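Local coordinates for protein NalD (Pseudomonas aeruginosa PAO1, PDB 5DAJ) that represses expression of the MexAB-OprM multidrug efflux pump as a TetR-family regulator, probably by binding DNA, until novobiocin binding to it induces the pump, at residues N63-P68 and E103-I108. Sequence-based numbering, arbitrary orientation.
Sequences NQVRLP and EKKRRI
Val65 meets the helix 103-114 with both methyls. CG2 comes up against the backbone of Lys105, 3.6 Å from its CA. The same methyl also lies 3.9 Å from CD1 of Ile108. CG1 of Val65 instead rests beside the aliphatic stem of Lys105, 3.8 Å from CG. A first torsion that sets this CG anti to the backbone N (chi1 -162°) places it beside that methyl, and Val65 lies obliquely across the stem.

One residue earlier, Gln64 runs roughly at a right angle to both Lys104 and Ile108. Its terminal amide sits by the last carbon of the lysine, OE1 being 3.8 Å from CE, while NE2 lies 3.7 Å from CD1 of Ile108. These are van der Waals contacts: NE2 of Gln64 is hydrogen-bonded to the backbone O of Met61, and the ammonium of Lys104, turned aside by a bend at chi4 (64°), forms a salt bridge with Glu20 on helix 6-26. Ile108, the buried member of the group, also touches Met61 and Leu62 of helix 54-63.

The loop between helices 54-63 and 69-76 is thus seated on the start of helix 103-114, at the junction characteristic of TetR-family repressors, where the N-terminal helix-turn-helix domain meets the helical C-terminal regulatory domain.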
loop_
_atom_site.group_PDB
_atom_site.type_symbol
_atom_site.label_atom_id
_atom_site.label_comp_id
_atom_site.label_asym_id
_atom_site.label_seq_id
_atom_site.Cartn_x
_atom_site.Cartn_y
_atom_site.Cartn_z
ATOM N N ASN A 63 -2.195 -10.389 14.626
ATOM C CA ASN A 63 -1.169 -11.144 15.363
ATOM C C ASN A 63 -1.073 -12.609 14.973
ATOM O O ASN A 63 0.015 -13.179 15.016
ATOM C CB ASN A 63 -1.421 -11.081 16.871
ATOM C CG ASN A 63 -0.940 -9.805 17.501
ATOM O OD1 ASN A 63 -0.335 -8.948 16.851
ATOM N ND2 ASN A 63 -1.211 -9.670 18.798
ATOM N N GLN A 64 -2.207 -13.202 14.592
ATOM C CA GLN A 64 -2.252 -14.594 14.100
ATOM C C GLN A 64 -1.322 -14.826 12.897
ATOM O O GLN A 64 -0.922 -15.954 12.628
ATOM C CB GLN A 64 -3.680 -14.984 13.679
ATOM C CG GLN A 64 -4.749 -14.955 14.776
ATOM C CD GLN A 64 -6.163 -15.210 14.252
ATOM O OE1 GLN A 64 -6.828 -16.166 14.650
ATOM N NE2 GLN A 64 -6.624 -14.352 13.351
ATOM N N VAL A 65 -0.991 -13.744 12.194
ATOM C CA VAL A 65 -0.306 -13.753 10.893
ATOM C C VAL A 65 1.069 -13.042 10.856
ATOM O O VAL A 65 1.809 -13.159 9.873
ATOM C CB VAL A 65 -1.308 -13.192 9.843
ATOM C CG1 VAL A 65 -0.687 -12.230 8.821
ATOM C CG2 VAL A 65 -2.028 -14.352 9.176
ATOM N N ARG A 66 1.442 -12.362 11.934
ATOM C CA ARG A 66 2.720 -11.638 12.044
ATOM C C ARG A 66 3.897 -12.388 12.664
ATOM O O ARG A 66 3.727 -13.054 13.653
ATOM C CB ARG A 66 2.525 -10.444 12.950
ATOM C CG ARG A 66 1.916 -9.216 12.334
ATOM C CD ARG A 66 2.006 -8.109 13.356
ATOM N NE ARG A 66 1.016 -7.069 13.198
ATOM C CZ ARG A 66 0.226 -6.667 14.177
ATOM N NH1 ARG A 66 0.309 -7.233 15.363
ATOM N NH2 ARG A 66 -0.652 -5.713 13.968
ATOM N N LEU A 67 5.099 -12.255 12.108
ATOM C CA LEU A 67 6.298 -12.901 12.691
ATOM C C LEU A 67 6.688 -12.168 13.969
ATOM O O LEU A 67 6.803 -10.939 13.954
ATOM C CB LEU A 67 7.521 -12.917 11.729
ATOM C CG LEU A 67 7.599 -14.075 10.725
ATOM C CD1 LEU A 67 8.571 -13.763 9.594
ATOM C CD2 LEU A 67 7.992 -15.376 11.411
ATOM N N PRO A 68 6.915 -12.913 15.070
ATOM C CA PRO A 68 7.367 -12.251 16.292
ATOM C C PRO A 68 8.823 -11.753 16.171
ATOM O O PRO A 68 9.624 -12.382 15.475
ATOM C CB PRO A 68 7.235 -13.343 17.361
ATOM C CG PRO A 68 7.335 -14.629 16.619
ATOM C CD PRO A 68 6.821 -14.377 15.233
ATOM N N GLU A 103 -3.543 -19.191 2.799
ATOM C CA GLU A 103 -4.854 -18.554 2.602
ATOM C C GLU A 103 -5.254 -17.636 3.763
ATOM O O GLU A 103 -5.780 -16.543 3.521
ATOM C CB GLU A 103 -5.955 -19.593 2.388
ATOM C CG GLU A 103 -7.318 -18.986 2.048
ATOM C CD GLU A 103 -8.382 -20.006 1.657
ATOM O OE1 GLU A 103 -9.557 -19.595 1.532
ATOM O OE2 GLU A 103 -8.062 -21.205 1.469
ATOM N N LYS A 104 -5.013 -18.079 4.997
ATOM C CA LYS A 104 -5.354 -17.267 6.175
ATOM C C LYS A 104 -4.634 -15.913 6.122
ATOM O O LYS A 104 -5.263 -14.863 6.331
ATOM C CB LYS A 104 -5.011 -17.947 7.507
ATOM C CG LYS A 104 -5.775 -17.340 8.681
ATOM C CD LYS A 104 -5.393 -17.943 10.030
ATOM C CE LYS A 104 -6.341 -17.511 11.162
ATOM N NZ LYS A 104 -7.754 -17.966 11.025
ATOM N N LYS A 105 -3.327 -15.960 5.838
ATOM C CA LYS A 105 -2.493 -14.757 5.671
ATOM C C LYS A 105 -3.058 -13.849 4.586
ATOM O O LYS A 105 -3.206 -12.645 4.780
ATOM C CB LYS A 105 -1.042 -15.124 5.312
ATOM C CG LYS A 105 0.004 -14.020 5.531
ATOM C CD LYS A 105 1.338 -14.377 4.853
ATOM C CE LYS A 105 2.572 -14.004 5.663
ATOM N NZ LYS A 105 3.027 -12.610 5.400
ATOM N N ARG A 106 -3.361 -14.449 3.441
ATOM C CA ARG A 106 -3.907 -13.721 2.298
ATOM C C ARG A 106 -5.200 -13.011 2.704
ATOM O O ARG A 106 -5.323 -11.808 2.493
ATOM C CB ARG A 106 -4.159 -14.656 1.112
ATOM C CG ARG A 106 -4.575 -13.953 -0.177
ATOM C CD ARG A 106 -5.141 -14.933 -1.186
ATOM N NE ARG A 106 -4.389 -16.196 -1.219
ATOM C CZ ARG A 106 -4.903 -17.426 -1.098
ATOM N NH1 ARG A 106 -6.216 -17.637 -0.971
ATOM N NH2 ARG A 106 -4.084 -18.472 -1.130
ATOM N N ARG A 107 -6.122 -13.753 3.311
ATOM C CA ARG A 107 -7.422 -13.207 3.733
ATOM C C ARG A 107 -7.278 -12.012 4.694
ATOM O O ARG A 107 -7.856 -10.946 4.465
ATOM C CB ARG A 107 -8.301 -14.293 4.370
ATOM C CG ARG A 107 -8.795 -15.348 3.382
ATOM C CD ARG A 107 -9.449 -16.553 4.067
ATOM N NE ARG A 107 -10.539 -16.178 4.970
ATOM C CZ ARG A 107 -11.819 -15.998 4.630
ATOM N NH1 ARG A 107 -12.245 -16.167 3.383
ATOM N NH2 ARG A 107 -12.700 -15.640 5.558
ATOM N N ILE A 108 -6.480 -12.197 5.738
ATOM C CA ILE A 108 -6.285 -11.172 6.762
ATOM C C ILE A 108 -5.561 -9.931 6.219
ATOM O O ILE A 108 -5.917 -8.803 6.565
ATOM C CB ILE A 108 -5.550 -11.740 7.999
ATOM C CG1 ILE A 108 -6.495 -12.677 8.765
ATOM C CG2 ILE A 108 -5.080 -10.622 8.925
ATOM C CD1 ILE A 108 -5.824 -13.535 9.814
#